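PDB 3C7T: ecdysteroid-phosphate phosphatase from Bombyx mori, which removes the phosphate from inactive ecdysteroid phosphates such as ecdysone 22-phosphate to release the active hormone, and also shows protein tyrosine phosphatase activity. Local coordinates for residues 83-88 with 108-113; 120-125 with 154-159; 172-177 with 200-205. All blocks are in the same frame, centred on the assembly; numbering follows the deposited sequence.

Contact 1. Residues 83-88 with 108-113; sequences KHVYAS and PSVKIK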
ATOM      1  N   LYS A  83     -24.409  -6.901  -0.728  1.00 28.24           N
ATOM      2  CA  LYS A  83     -25.013  -7.984   0.018  1.00 27.64           C
ATOM      3  C   LYS A  83     -24.486  -9.323  -0.438  1.00 27.16           C
ATOM      4  O   LYS A  83     -24.369 -10.256   0.361  1.00 26.64           O
ATOM      5  CB  LYS A  83     -26.534  -7.918  -0.145  1.00 28.06           C
ATOM      6  CG  LYS A  83     -27.302  -8.922   0.693  1.00 31.05           C
ATOM      7  CD  LYS A  83     -28.745  -8.471   0.857  1.00 35.44           C
ATOM      8  CE  LYS A  83     -29.576  -9.488   1.646  1.00 39.16           C
ATOM      9  NZ  LYS A  83     -28.925  -9.870   2.932  1.00 40.78           N
ATOM     10  N   HIS A  84     -24.168  -9.413  -1.726  1.00 25.90           N
ATOM     11  CA  HIS A  84     -23.872 -10.703  -2.350  1.00 25.34           C
ATOM     12  C   HIS A  84     -22.465 -10.667  -2.936  1.00 24.90           C
ATOM     13  O   HIS A  84     -22.212  -9.931  -3.893  1.00 24.30           O
ATOM     14  CB  HIS A  84     -24.900 -11.008  -3.432  1.00 25.40           C
ATOM     15  CG  HIS A  84     -26.315 -10.876  -2.964  1.00 26.91           C
ATOM     16  ND1 HIS A  84     -27.123  -9.818  -3.326  1.00 29.59           N
ATOM     17  CD2 HIS A  84     -27.058 -11.650  -2.138  1.00 27.39           C
ATOM     18  CE1 HIS A  84     -28.316  -9.964  -2.769  1.00 27.20           C
ATOM     19  NE2 HIS A  84     -28.300 -11.068  -2.042  1.00 28.90           N
ATOM     20  N   VAL A  85     -21.578 -11.457  -2.334  1.00 23.78           N
ATOM     21  CA  VAL A  85     -20.146 -11.426  -2.642  1.00 23.52           C
ATOM     22  C   VAL A  85     -19.714 -12.815  -3.110  1.00 23.36           C
ATOM     23  O   VAL A  85     -19.863 -13.811  -2.380  1.00 23.67           O
ATOM     24  CB  VAL A  85     -19.310 -10.977  -1.416  1.00 23.25           C
ATOM     25  CG1 VAL A  85     -17.815 -10.997  -1.725  1.00 22.81           C
ATOM     26  CG2 VAL A  85     -19.734  -9.580  -0.951  1.00 23.58           C
ATOM     27  N   TYR A  86     -19.234 -12.866  -4.350  1.00 23.28           N
ATOM     28  CA  TYR A  86     -18.770 -14.111  -4.980  1.00 23.09           C
ATOM     29  C   TYR A  86     -17.289 -13.960  -5.316  1.00 22.84           C
ATOM     30  O   TYR A  86     -16.883 -12.925  -5.845  1.00 23.82           O
ATOM     31  CB  TYR A  86     -19.575 -14.412  -6.253  1.00 23.39           C
ATOM     32  CG  TYR A  86     -21.066 -14.526  -5.999  1.00 24.91           C
ATOM     33  CD1 TYR A  86     -21.862 -13.383  -5.932  1.00 25.41           C
ATOM     34  CD2 TYR A  86     -21.672 -15.774  -5.809  1.00 26.20           C
ATOM     35  CE1 TYR A  86     -23.241 -13.481  -5.692  1.00 26.03           C
ATOM     36  CE2 TYR A  86     -23.056 -15.886  -5.576  1.00 26.51           C
ATOM     37  CZ  TYR A  86     -23.824 -14.730  -5.512  1.00 26.63           C
ATOM     38  OH  TYR A  86     -25.174 -14.797  -5.275  1.00 28.23           O
ATOM     39  N   ALA A  87     -16.497 -14.984  -5.007  1.00 21.92           N
ATOM     40  CA  ALA A  87     -15.061 -14.944  -5.257  1.00 21.31           C
ATOM     41  C   ALA A  87     -14.591 -16.206  -5.951  1.00 21.65           C
ATOM     42  O   ALA A  87     -15.045 -17.310  -5.633  1.00 22.00           O
ATOM     43  CB  ALA A  87     -14.305 -14.753  -3.973  1.00 20.30           C
ATOM     44  N   SER A  88     -13.674 -16.036  -6.907  1.00 21.39           N
ATOM     45  CA  SER A  88     -12.965 -17.162  -7.490  1.00 20.74           C
ATOM     46  C   SER A  88     -12.298 -17.931  -6.352  1.00 20.31           C
ATOM     47  O   SER A  88     -11.968 -17.342  -5.344  1.00 20.23           O
ATOM     48  CB  SER A  88     -11.893 -16.627  -8.444  1.00 20.47           C
ATOM     49  OG  SER A  88     -10.917 -17.603  -8.683  1.00 22.14           O
ATOM     50  N   PRO A 108     -20.892  -8.779   9.505  1.00 28.04           N
ATOM     51  CA  PRO A 108     -20.399 -10.164   9.530  1.00 28.12           C
ATOM     52  C   PRO A 108     -21.313 -11.174   8.832  1.00 28.17           C
ATOM     53  O   PRO A 108     -20.867 -12.252   8.474  1.00 28.23           O
ATOM     54  CB  PRO A 108     -20.332 -10.489  11.035  1.00 28.57           C
ATOM     55  CG  PRO A 108     -21.094  -9.368  11.732  1.00 28.56           C
ATOM     56  CD  PRO A 108     -20.867  -8.175  10.854  1.00 28.03           C
ATOM     57  N   SER A 109     -22.585 -10.829   8.647  1.00 28.45           N
ATOM     58  CA  SER A 109     -23.521 -11.707   7.946  1.00 28.47           C
ATOM     59  C   SER A 109     -23.264 -11.734   6.434  1.00 27.80           C
ATOM     60  O   SER A 109     -23.801 -12.594   5.732  1.00 27.69           O
ATOM     61  CB  SER A 109     -24.957 -11.269   8.203  1.00 28.31           C
ATOM     62  OG  SER A 109     -25.186 -10.007   7.607  1.00 30.81           O
ATOM     63  N   VAL A 110     -22.472 -10.780   5.940  1.00 27.68           N
ATOM     64  CA  VAL A 110     -22.121 -10.717   4.512  1.00 27.40           C
ATOM     65  C   VAL A 110     -20.910 -11.607   4.273  1.00 27.25           C
ATOM     66  O   VAL A 110     -19.783 -11.243   4.611  1.00 27.25           O
ATOM     67  CB  VAL A 110     -21.860  -9.270   4.017  1.00 27.05           C
ATOM     68  CG1 VAL A 110     -21.535  -9.263   2.512  1.00 27.83           C
ATOM     69  CG2 VAL A 110     -23.065  -8.363   4.320  1.00 28.11           C
ATOM     70  N   LYS A 111     -21.175 -12.780   3.700  1.00 26.93           N
ATOM     71  CA  LYS A 111     -20.201 -13.854   3.614  1.00 26.74           C
ATOM     72  C   LYS A 111     -19.635 -13.960   2.213  1.00 26.01           C
ATOM     73  O   LYS A 111     -20.305 -13.620   1.230  1.00 26.75           O
ATOM     74  CB  LYS A 111     -20.866 -15.191   3.966  1.00 27.15           C
ATOM     75  CG  LYS A 111     -21.484 -15.275   5.356  1.00 30.04           C
ATOM     76  CD  LYS A 111     -20.433 -15.540   6.417  1.00 32.14           C
ATOM     77  CE  LYS A 111     -21.075 -15.873   7.738  1.00 34.85           C
ATOM     78  NZ  LYS A 111     -20.108 -15.635   8.848  1.00 37.36           N
ATOM     79  N   ILE A 112     -18.402 -14.446   2.126  1.00 24.34           N
ATOM     80  CA  ILE A 112     -17.768 -14.686   0.837  1.00 23.34           C
ATOM     81  C   ILE A 112     -18.191 -16.050   0.293  1.00 23.09           C
ATOM     82  O   ILE A 112     -17.933 -17.089   0.922  1.00 23.26           O
ATOM     83  CB  ILE A 112     -16.232 -14.648   0.943  1.00 22.92           C
ATOM     84  CG1 ILE A 112     -15.768 -13.298   1.502  1.00 23.14           C
ATOM     85  CG2 ILE A 112     -15.591 -14.890  -0.443  1.00 22.35           C
ATOM     86  CD1 ILE A 112     -14.375 -13.321   2.041  1.00 21.73           C
ATOM     87  N   LYS A 113     -18.836 -16.033  -0.871  1.00 22.67           N
ATOM     88  CA  LYS A 113     -19.292 -17.247  -1.532  1.00 22.93           C
ATOM     89  C   LYS A 113     -18.257 -17.668  -2.567  1.00 23.11           C
ATOM     90  O   LYS A 113     -18.103 -17.006  -3.596  1.00 22.62           O
ATOM     91  CB  LYS A 113     -20.642 -16.995  -2.209  1.00 22.85           C
ATOM     92  CG  LYS A 113     -21.770 -16.602  -1.229  1.00 23.62           C
ATOM     93  CD  LYS A 113     -23.101 -16.419  -1.946  1.00 27.61           C
ATOM     94  CE  LYS A 113     -23.940 -15.301  -1.318  1.00 30.81           C
ATOM     95  NZ  LYS A 113     -23.989 -15.382   0.173  1.00 30.86           N
TER
HETATM   96  O   HOH W   1     -22.533 -12.793   0.024  1.00 33.98           O
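Parallel strand pairing at the edge of the central mixed sheet joins residues 83-88 to 108-113: strand 112-114 is the outermost strand of the chain on this side, and helix 91-104 makes the beta-alpha-beta crossover from strand 84-87. Two backbone bonds define the register. Lys-113 N donates to Val-85 O at 2.9 Å, and Ala-87 N donates to Lys-113 O with an N-H...O angle of 162°. Before these bonds the two chains lie farther apart (CA atoms of Lys-83 and Val-110 6.0 Å), and one water bridges them, accepting from Val-85 N and Lys-113 NZ and donating to the carbonyls of Lys-83 and Lys-111. On the face that carries Val-85 and Ile-112, against helix 91-104, Ala-87 CB meets Ile-112 CG2 at 3.8 Å, while Val-85 CG2 touches Val-110 CG1 at 3.9 Å, these two side chains crossing nearly at right angles. On the face of Tyr-86 and Lys-113 the lysine chain runs obliquely past the ring, CD lying 3.7 Å from CE2; bends at chi3 (-145°) and chi4 (-46°) return NZ to the water. An alanine in place of Tyr-86 removes the ring, which would probably leave a gap beside Lys-113 CD and let its methylenes shift, with the bond from NZ to the water the less firmly placed. The lysine thus divides its chemistry, its aliphatic part packing on an aromatic ring while its ammonium group helps to hold the water that bridges the two chains.

Contact 2. Residues 120-125 with 154-159; sequences EFKNWH and EMDASA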
ATOM      1  N   GLU A 120     -10.111 -18.538 -13.258  1.00 23.91           N
ATOM      2  CA  GLU A 120      -9.484 -18.141 -14.505  1.00 24.28           C
ATOM      3  C   GLU A 120      -9.482 -19.295 -15.518  1.00 24.81           C
ATOM      4  O   GLU A 120      -9.766 -20.441 -15.173  1.00 24.75           O
ATOM      5  CB  GLU A 120      -8.043 -17.693 -14.232  1.00 24.69           C
ATOM      6  CG  GLU A 120      -7.098 -18.838 -13.870  1.00 26.03           C
ATOM      7  CD  GLU A 120      -5.686 -18.368 -13.548  1.00 30.39           C
ATOM      8  OE1 GLU A 120      -5.466 -17.128 -13.499  1.00 29.59           O
ATOM      9  OE2 GLU A 120      -4.793 -19.250 -13.365  1.00 34.42           O
ATOM     10  N   PHE A 121      -9.167 -18.966 -16.765  1.00 25.04           N
ATOM     11  CA  PHE A 121      -9.081 -19.938 -17.847  1.00 25.82           C
ATOM     12  C   PHE A 121      -7.978 -20.952 -17.569  1.00 26.72           C
ATOM     13  O   PHE A 121      -6.828 -20.580 -17.300  1.00 24.88           O
ATOM     14  CB  PHE A 121      -8.842 -19.160 -19.156  1.00 25.22           C
ATOM     15  CG  PHE A 121      -8.662 -20.012 -20.385  1.00 27.89           C
ATOM     16  CD1 PHE A 121      -9.316 -21.239 -20.538  1.00 28.12           C
ATOM     17  CD2 PHE A 121      -7.869 -19.536 -21.431  1.00 28.93           C
ATOM     18  CE1 PHE A 121      -9.136 -21.989 -21.688  1.00 29.12           C
ATOM     19  CE2 PHE A 121      -7.693 -20.277 -22.575  1.00 29.38           C
ATOM     20  CZ  PHE A 121      -8.336 -21.505 -22.705  1.00 30.43           C
ATOM     21  N   LYS A 122      -8.345 -22.231 -17.631  1.00 27.81           N
ATOM     22  CA  LYS A 122      -7.397 -23.339 -17.570  1.00 30.24           C
ATOM     23  C   LYS A 122      -6.908 -23.715 -18.977  1.00 31.33           C
ATOM     24  O   LYS A 122      -7.486 -24.600 -19.630  1.00 31.37           O
ATOM     25  CB  LYS A 122      -8.043 -24.550 -16.887  1.00 30.19           C
ATOM     26  CG  LYS A 122      -8.488 -24.281 -15.452  1.00 30.75           C
ATOM     27  CD  LYS A 122      -9.140 -25.503 -14.838  1.00 31.95           C
ATOM     28  CE  LYS A 122     -10.537 -25.752 -15.413  1.00 34.58           C
ATOM     29  NZ  LYS A 122     -10.943 -27.171 -15.178  1.00 36.42           N
ATOM     30  N   ASN A 123      -5.851 -23.020 -19.412  1.00 33.07           N
ATOM     31  CA  ASN A 123      -5.267 -23.084 -20.760  1.00 34.87           C
ATOM     32  C   ASN A 123      -4.258 -24.233 -20.916  1.00 36.75           C
ATOM     33  O   ASN A 123      -3.297 -24.332 -20.146  1.00 36.19           O
ATOM     34  CB  ASN A 123      -4.581 -21.730 -21.037  1.00 34.66           C
ATOM     35  CG  ASN A 123      -4.037 -21.581 -22.467  1.00 36.08           C
ATOM     36  OD1 ASN A 123      -3.945 -22.536 -23.242  1.00 36.67           O
ATOM     37  ND2 ASN A 123      -3.652 -20.351 -22.807  1.00 36.96           N
ATOM     38  N   TRP A 124      -4.456 -25.088 -21.924  1.00 39.06           N
ATOM     39  CA  TRP A 124      -3.558 -26.246 -22.103  1.00 41.45           C
ATOM     40  C   TRP A 124      -2.089 -25.855 -22.374  1.00 41.98           C
ATOM     41  O   TRP A 124      -1.186 -26.608 -22.007  1.00 42.63           O
ATOM     42  CB  TRP A 124      -4.106 -27.245 -23.146  1.00 42.70           C
ATOM     43  CG  TRP A 124      -3.639 -27.032 -24.571  1.00 44.71           C
ATOM     44  CD1 TRP A 124      -4.329 -26.410 -25.580  1.00 45.72           C
ATOM     45  CD2 TRP A 124      -2.392 -27.465 -25.146  1.00 46.81           C
ATOM     46  NE1 TRP A 124      -3.589 -26.422 -26.738  1.00 46.22           N
ATOM     47  CE2 TRP A 124      -2.396 -27.059 -26.501  1.00 47.11           C
ATOM     48  CE3 TRP A 124      -1.263 -28.142 -24.644  1.00 47.51           C
ATOM     49  CZ2 TRP A 124      -1.311 -27.313 -27.367  1.00 46.22           C
ATOM     50  CZ3 TRP A 124      -0.179 -28.393 -25.508  1.00 45.97           C
ATOM     51  CH2 TRP A 124      -0.215 -27.977 -26.849  1.00 45.90           C
ATOM     52  N   HIS A 125      -1.858 -24.683 -22.986  1.00 42.25           N
ATOM     53  CA  HIS A 125      -0.491 -24.148 -23.187  1.00 42.68           C
ATOM     54  C   HIS A 125       0.173 -23.743 -21.883  1.00 43.03           C
ATOM     55  O   HIS A 125       1.399 -23.747 -21.773  1.00 42.93           O
ATOM     56  CB  HIS A 125      -0.475 -22.925 -24.115  1.00 42.67           C
ATOM     57  CG  HIS A 125      -0.921 -23.219 -25.508  1.00 43.31           C
ATOM     58  ND1 HIS A 125      -1.833 -22.431 -26.177  1.00 44.23           N
ATOM     59  CD2 HIS A 125      -0.595 -24.223 -26.354  1.00 42.84           C
ATOM     60  CE1 HIS A 125      -2.054 -22.942 -27.375  1.00 44.20           C
ATOM     61  NE2 HIS A 125      -1.315 -24.030 -27.507  1.00 44.29           N
ATOM     62  N   GLU A 154     -19.237 -26.814 -10.561  1.00 39.15           N
ATOM     63  CA  GLU A 154     -18.286 -27.777 -10.067  1.00 41.76           C
ATOM     64  C   GLU A 154     -17.180 -27.777 -11.109  1.00 42.47           C
ATOM     65  O   GLU A 154     -17.457 -27.851 -12.312  1.00 43.21           O
ATOM     66  CB  GLU A 154     -18.972 -29.150 -10.009  1.00 42.20           C
ATOM     67  CG  GLU A 154     -18.037 -30.354  -9.890  1.00 45.55           C
ATOM     68  CD  GLU A 154     -17.827 -30.784  -8.451  1.00 50.26           C
ATOM     69  OE1 GLU A 154     -18.771 -31.363  -7.853  1.00 50.81           O
ATOM     70  OE2 GLU A 154     -16.714 -30.539  -7.922  1.00 52.42           O
ATOM     71  N   MET A 155     -15.928 -27.692 -10.676  1.00 43.12           N
ATOM     72  CA  MET A 155     -14.846 -27.629 -11.646  1.00 43.75           C
ATOM     73  C   MET A 155     -13.676 -28.562 -11.310  1.00 43.85           C
ATOM     74  O   MET A 155     -13.297 -28.715 -10.147  1.00 44.05           O
ATOM     75  CB  MET A 155     -14.385 -26.180 -11.802  1.00 43.97           C
ATOM     76  CG  MET A 155     -13.489 -25.924 -12.979  1.00 44.26           C
ATOM     77  SD  MET A 155     -12.570 -24.427 -12.638  1.00 45.50           S
ATOM     78  CE  MET A 155     -11.672 -24.901 -11.153  1.00 45.05           C
ATOM     79  N   ASP A 156     -13.113 -29.182 -12.340  1.00 43.93           N
ATOM     80  CA  ASP A 156     -12.023 -30.124 -12.136  1.00 43.99           C
ATOM     81  C   ASP A 156     -10.638 -29.524 -12.440  1.00 43.63           C
ATOM     82  O   ASP A 156     -10.512 -28.330 -12.741  1.00 43.67           O
ATOM     83  CB  ASP A 156     -12.286 -31.424 -12.910  1.00 44.35           C
ATOM     84  CG  ASP A 156     -11.836 -31.358 -14.355  1.00 45.75           C
ATOM     85  OD1 ASP A 156     -11.957 -30.283 -14.990  1.00 46.45           O
ATOM     86  OD2 ASP A 156     -11.359 -32.404 -14.855  1.00 48.11           O
ATOM     87  N   ALA A 157      -9.612 -30.369 -12.346  1.00 43.07           N
ATOM     88  CA  ALA A 157      -8.210 -29.960 -12.469  1.00 42.61           C
ATOM     89  C   ALA A 157      -7.701 -29.962 -13.918  1.00 42.20           C
ATOM     90  O   ALA A 157      -6.509 -29.710 -14.167  1.00 42.55           O
ATOM     91  CB  ALA A 157      -7.324 -30.867 -11.592  1.00 42.90           C
ATOM     92  N   SER A 158      -8.604 -30.222 -14.865  1.00 40.64           N
ATOM     93  CA  SER A 158      -8.222 -30.440 -16.251  1.00 39.71           C
ATOM     94  C   SER A 158      -8.314 -29.169 -17.085  1.00 38.41           C
ATOM     95  O   SER A 158      -9.164 -28.318 -16.828  1.00 37.89           O
ATOM     96  CB  SER A 158      -9.117 -31.518 -16.863  1.00 40.19           C
ATOM     97  OG  SER A 158      -8.348 -32.587 -17.382  1.00 41.52           O
ATOM     98  N   ALA A 159      -7.435 -29.057 -18.082  1.00 36.96           N
ATOM     99  CA  ALA A 159      -7.506 -27.984 -19.067  1.00 35.75           C
ATOM    100  C   ALA A 159      -8.876 -28.027 -19.727  1.00 34.86           C
ATOM    101  O   ALA A 159      -9.554 -29.052 -19.693  1.00 34.89           O
ATOM    102  CB  ALA A 159      -6.407 -28.130 -20.105  1.00 35.60           C
TER
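Two loops near the tungstate-binding pocket of the histidine phosphatase domain meet here, and Lys-122 of one reaches toward the backbone carbonyls of Asp-156 and Ser-158 on the other, residues 154-159. Its ammonium nitrogen is gripped by three oxygens. NZ donates to Ser-158 O at 2.7 Å, approaching in the carbonyl plane with a C=O...N angle of 152°, and to Asp-156 O, also at 2.7 Å, from above that carbonyl's plane, 51° out of it. The third is Asp-156 OD1, which forms a longer salt bridge to NZ of 3.3 Å. The same carboxylate oxygen accepts a weak bond from Ser-158 N, within the same loop. The side chain of Lys-122 starts with CG opposite the carbonyl carbon and bends at chi3 (-73°), a shape that brings CD and CE alongside Ser-158 O before NZ reaches its partners. Met-155 runs past it in the opposite direction, with SD 3.7 Å from Lys-122 CE.

The first loop also carries Glu-120, one of the residues around the bound tungstate; its OE2 forms a salt bridge with Lys-128, and its backbone carbonyl accepts from Arg-168. Two residues after Glu-120, the backbone N of Lys-122 donates to the Glu-160 carboxylate, so this lysine is held at both ends. Farther along, Asn-123 OD1 accepts from His-125 N in an Asx turn, while Trp-124 CB rests against Ala-159 CB at 3.9 Å. Ala-159 CA also makes a C-H...O contact of 3.4 Å with Lys-122 O.

Contact 3. Residues 172-177 with 200-205; sequences AMQAAV and VGALHR
The axes of helix segments 172-177 and 200-204 come within 9.2 Å and cross at -54°, with Gln-174 and Ala-202 the nearest pair of CA atoms at 6.2 Å. The small side chain of Ala-202 faces the other helix, and its CB lies 3.9 Å from Met-173 CB. Farther along, Val-177 CG2 and Leu-203 CD1 meet obliquely at 4.1 Å. These apolar contacts pack together helices 162-179 and 193-204, which flank the central sheet of this alpha/beta histidine phosphatase domain; Met-173 also reaches Phe-189 on strand 187-191, and Leu-203 touches Met-233 on strand 230-235. One polar bond joins the pair. With its chain extended beyond CG (chi2 -171°), Gln-174 carries its amide across to the second helix, where NE2 donates to Ala-202 O at 2.9 Å. The bond is nearly straight, 170° at the hydrogen, and uses a carbonyl lone pair; the acceptor also lies close to the amide plane. Arg-205 CB sits 3.6 Å from that same NE2. The Arg-205 guanidinium turns back toward Gly-201, NH1 donating to its carbonyl O at 2.8 Å, and Tyr-216 meets it in a cation-pi contact.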
ATOM      1  N   ALA A 172     -22.253 -19.084 -13.928  1.00 25.24           N
ATOM      2  CA  ALA A 172     -22.150 -18.643 -12.535  1.00 25.11           C
ATOM      3  C   ALA A 172     -22.645 -17.209 -12.362  1.00 25.09           C
ATOM      4  O   ALA A 172     -23.405 -16.925 -11.442  1.00 25.52           O
ATOM      5  CB  ALA A 172     -20.714 -18.793 -12.021  1.00 25.15           C
ATOM      6  N   MET A 173     -22.235 -16.315 -13.259  1.00 24.95           N
ATOM      7  CA  MET A 173     -22.574 -14.898 -13.136  1.00 25.44           C
ATOM      8  C   MET A 173     -24.045 -14.615 -13.407  1.00 25.27           C
ATOM      9  O   MET A 173     -24.658 -13.802 -12.715  1.00 25.07           O
ATOM     10  CB  MET A 173     -21.705 -14.054 -14.049  1.00 25.87           C
ATOM     11  CG  MET A 173     -20.272 -13.907 -13.545  1.00 26.69           C
ATOM     12  SD  MET A 173     -19.259 -12.945 -14.692  1.00 27.34           S
ATOM     13  CE  MET A 173     -17.786 -12.640 -13.696  1.00 25.12           C
ATOM     14  N   GLN A 174     -24.615 -15.289 -14.402  1.00 25.64           N
ATOM     15  CA  GLN A 174     -26.059 -15.136 -14.652  1.00 26.56           C
ATOM     16  C   GLN A 174     -26.893 -15.757 -13.544  1.00 27.06           C
ATOM     17  O   GLN A 174     -27.885 -15.171 -13.106  1.00 27.33           O
ATOM     18  CB  GLN A 174     -26.438 -15.712 -16.006  1.00 26.97           C
ATOM     19  CG  GLN A 174     -25.770 -14.994 -17.183  1.00 27.21           C
ATOM     20  CD  GLN A 174     -26.334 -15.438 -18.525  1.00 28.12           C
ATOM     21  OE1 GLN A 174     -26.889 -16.540 -18.648  1.00 29.94           O
ATOM     22  NE2 GLN A 174     -26.201 -14.587 -19.534  1.00 26.32           N
ATOM     23  N   ALA A 175     -26.496 -16.940 -13.086  1.00 27.58           N
ATOM     24  CA  ALA A 175     -27.176 -17.556 -11.949  1.00 27.61           C
ATOM     25  C   ALA A 175     -27.189 -16.621 -10.736  1.00 27.76           C
ATOM     26  O   ALA A 175     -28.242 -16.404 -10.141  1.00 27.30           O
ATOM     27  CB  ALA A 175     -26.574 -18.905 -11.606  1.00 27.98           C
ATOM     28  N   ALA A 176     -26.031 -16.043 -10.398  1.00 27.57           N
ATOM     29  CA  ALA A 176     -25.919 -15.124  -9.262  1.00 27.82           C
ATOM     30  C   ALA A 176     -26.828 -13.918  -9.411  1.00 27.95           C
ATOM     31  O   ALA A 176     -27.458 -13.504  -8.440  1.00 28.51           O
ATOM     32  CB  ALA A 176     -24.456 -14.657  -9.062  1.00 27.97           C
ATOM     33  N   VAL A 177     -26.887 -13.356 -10.619  1.00 27.85           N
ATOM     34  CA  VAL A 177     -27.692 -12.162 -10.882  1.00 28.47           C
ATOM     35  C   VAL A 177     -29.204 -12.499 -10.895  1.00 28.84           C
ATOM     36  O   VAL A 177     -30.037 -11.753 -10.346  1.00 29.09           O
ATOM     37  CB  VAL A 177     -27.256 -11.483 -12.199  1.00 28.59           C
ATOM     38  CG1 VAL A 177     -28.270 -10.450 -12.647  1.00 29.69           C
ATOM     39  CG2 VAL A 177     -25.891 -10.820 -12.028  1.00 28.25           C
ATOM     40  N   VAL A 200     -19.459  -8.085 -17.961  1.00 26.42           N
ATOM     41  CA  VAL A 200     -20.093  -7.283 -19.006  1.00 27.09           C
ATOM     42  C   VAL A 200     -20.771  -8.210 -20.020  1.00 27.06           C
ATOM     43  O   VAL A 200     -21.948  -8.036 -20.336  1.00 28.02           O
ATOM     44  CB  VAL A 200     -19.082  -6.366 -19.735  1.00 27.84           C
ATOM     45  CG1 VAL A 200     -19.742  -5.673 -20.948  1.00 27.35           C
ATOM     46  CG2 VAL A 200     -18.479  -5.342 -18.769  1.00 27.88           C
ATOM     47  N   GLY A 201     -20.033  -9.195 -20.525  1.00 26.84           N
ATOM     48  CA  GLY A 201     -20.609 -10.177 -21.455  1.00 27.16           C
ATOM     49  C   GLY A 201     -21.790 -10.973 -20.923  1.00 27.08           C
ATOM     50  O   GLY A 201     -22.730 -11.255 -21.670  1.00 27.23           O
ATOM     51  N   ALA A 202     -21.745 -11.355 -19.643  1.00 26.92           N
ATOM     52  CA  ALA A 202     -22.815 -12.166 -19.035  1.00 27.74           C
ATOM     53  C   ALA A 202     -24.080 -11.358 -18.818  1.00 27.98           C
ATOM     54  O   ALA A 202     -25.176 -11.877 -19.000  1.00 28.07           O
ATOM     55  CB  ALA A 202     -22.362 -12.775 -17.717  1.00 27.99           C
ATOM     56  N   LEU A 203     -23.918 -10.091 -18.443  1.00 28.09           N
ATOM     57  CA  LEU A 203     -25.063  -9.222 -18.149  1.00 29.15           C
ATOM     58  C   LEU A 203     -25.710  -8.617 -19.393  1.00 29.78           C
ATOM     59  O   LEU A 203     -26.937  -8.466 -19.446  1.00 29.59           O
ATOM     60  CB  LEU A 203     -24.704  -8.158 -17.104  1.00 28.34           C
ATOM     61  CG  LEU A 203     -24.793  -8.668 -15.655  1.00 29.60           C
ATOM     62  CD1 LEU A 203     -23.756  -9.738 -15.356  1.00 29.84           C
ATOM     63  CD2 LEU A 203     -24.649  -7.529 -14.667  1.00 28.71           C
ATOM     64  N   HIS A 204     -24.899  -8.305 -20.399  1.00 30.53           N
ATOM     65  CA  HIS A 204     -25.438  -7.936 -21.708  1.00 32.26           C
ATOM     66  C   HIS A 204     -26.239  -9.087 -22.336  1.00 33.01           C
ATOM     67  O   HIS A 204     -27.271  -8.853 -22.980  1.00 33.17           O
ATOM     68  CB  HIS A 204     -24.335  -7.435 -22.647  1.00 32.25           C
ATOM     69  CG  HIS A 204     -23.936  -6.013 -22.388  1.00 32.69           C
ATOM     70  ND1 HIS A 204     -22.767  -5.464 -22.873  1.00 33.77           N
ATOM     71  CD2 HIS A 204     -24.539  -5.037 -21.670  1.00 33.27           C
ATOM     72  CE1 HIS A 204     -22.682  -4.203 -22.486  1.00 34.65           C
ATOM     73  NE2 HIS A 204     -23.740  -3.923 -21.746  1.00 35.71           N
ATOM     74  N   ARG A 205     -25.789 -10.322 -22.113  1.00 33.22           N
ATOM     75  CA  ARG A 205     -26.525 -11.498 -22.589  1.00 35.05           C
ATOM     76  C   ARG A 205     -27.838 -11.750 -21.833  1.00 36.07           C
ATOM     77  O   ARG A 205     -28.683 -12.530 -22.295  1.00 36.35           O
ATOM     78  CB  ARG A 205     -25.626 -12.739 -22.597  1.00 34.47           C
ATOM     79  CG  ARG A 205     -24.729 -12.781 -23.823  1.00 34.41           C
ATOM     80  CD  ARG A 205     -23.627 -13.805 -23.706  1.00 33.24           C
ATOM     81  NE  ARG A 205     -22.689 -13.753 -24.840  1.00 33.87           N
ATOM     82  CZ  ARG A 205     -21.777 -12.803 -25.039  1.00 34.09           C
ATOM     83  NH1 ARG A 205     -21.662 -11.779 -24.192  1.00 33.94           N
ATOM     84  NH2 ARG A 205     -20.985 -12.868 -26.097  1.00 33.95           N
TER

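How the contacts relate
Contacts 1 and 3 touch directly: Tyr-86 CZ packs 3.6 Å from Ala-176 CB, so strand 84-87 of contact 1 meets, through Tyr-86, helix 162-179, which contact 3 joins to helix 193-204. Contact 2 stands apart from both, its nearest atoms about 5 Å from contact 1 and about 8 Å from contact 3. All three approach the active site: Ser-88 OG of contact 1 hydrogen-bonds His-192 NE2, the Glu-120 side chain of contact 2 touches His-192, and the side chain of Met-173 in contact 3 is about 9 Å from it. Contact 2 alone supplies a tungstate-pocket residue, Glu-120, whereas the side chains of Ala-87 and Met-173 are about 12 Å from the ion.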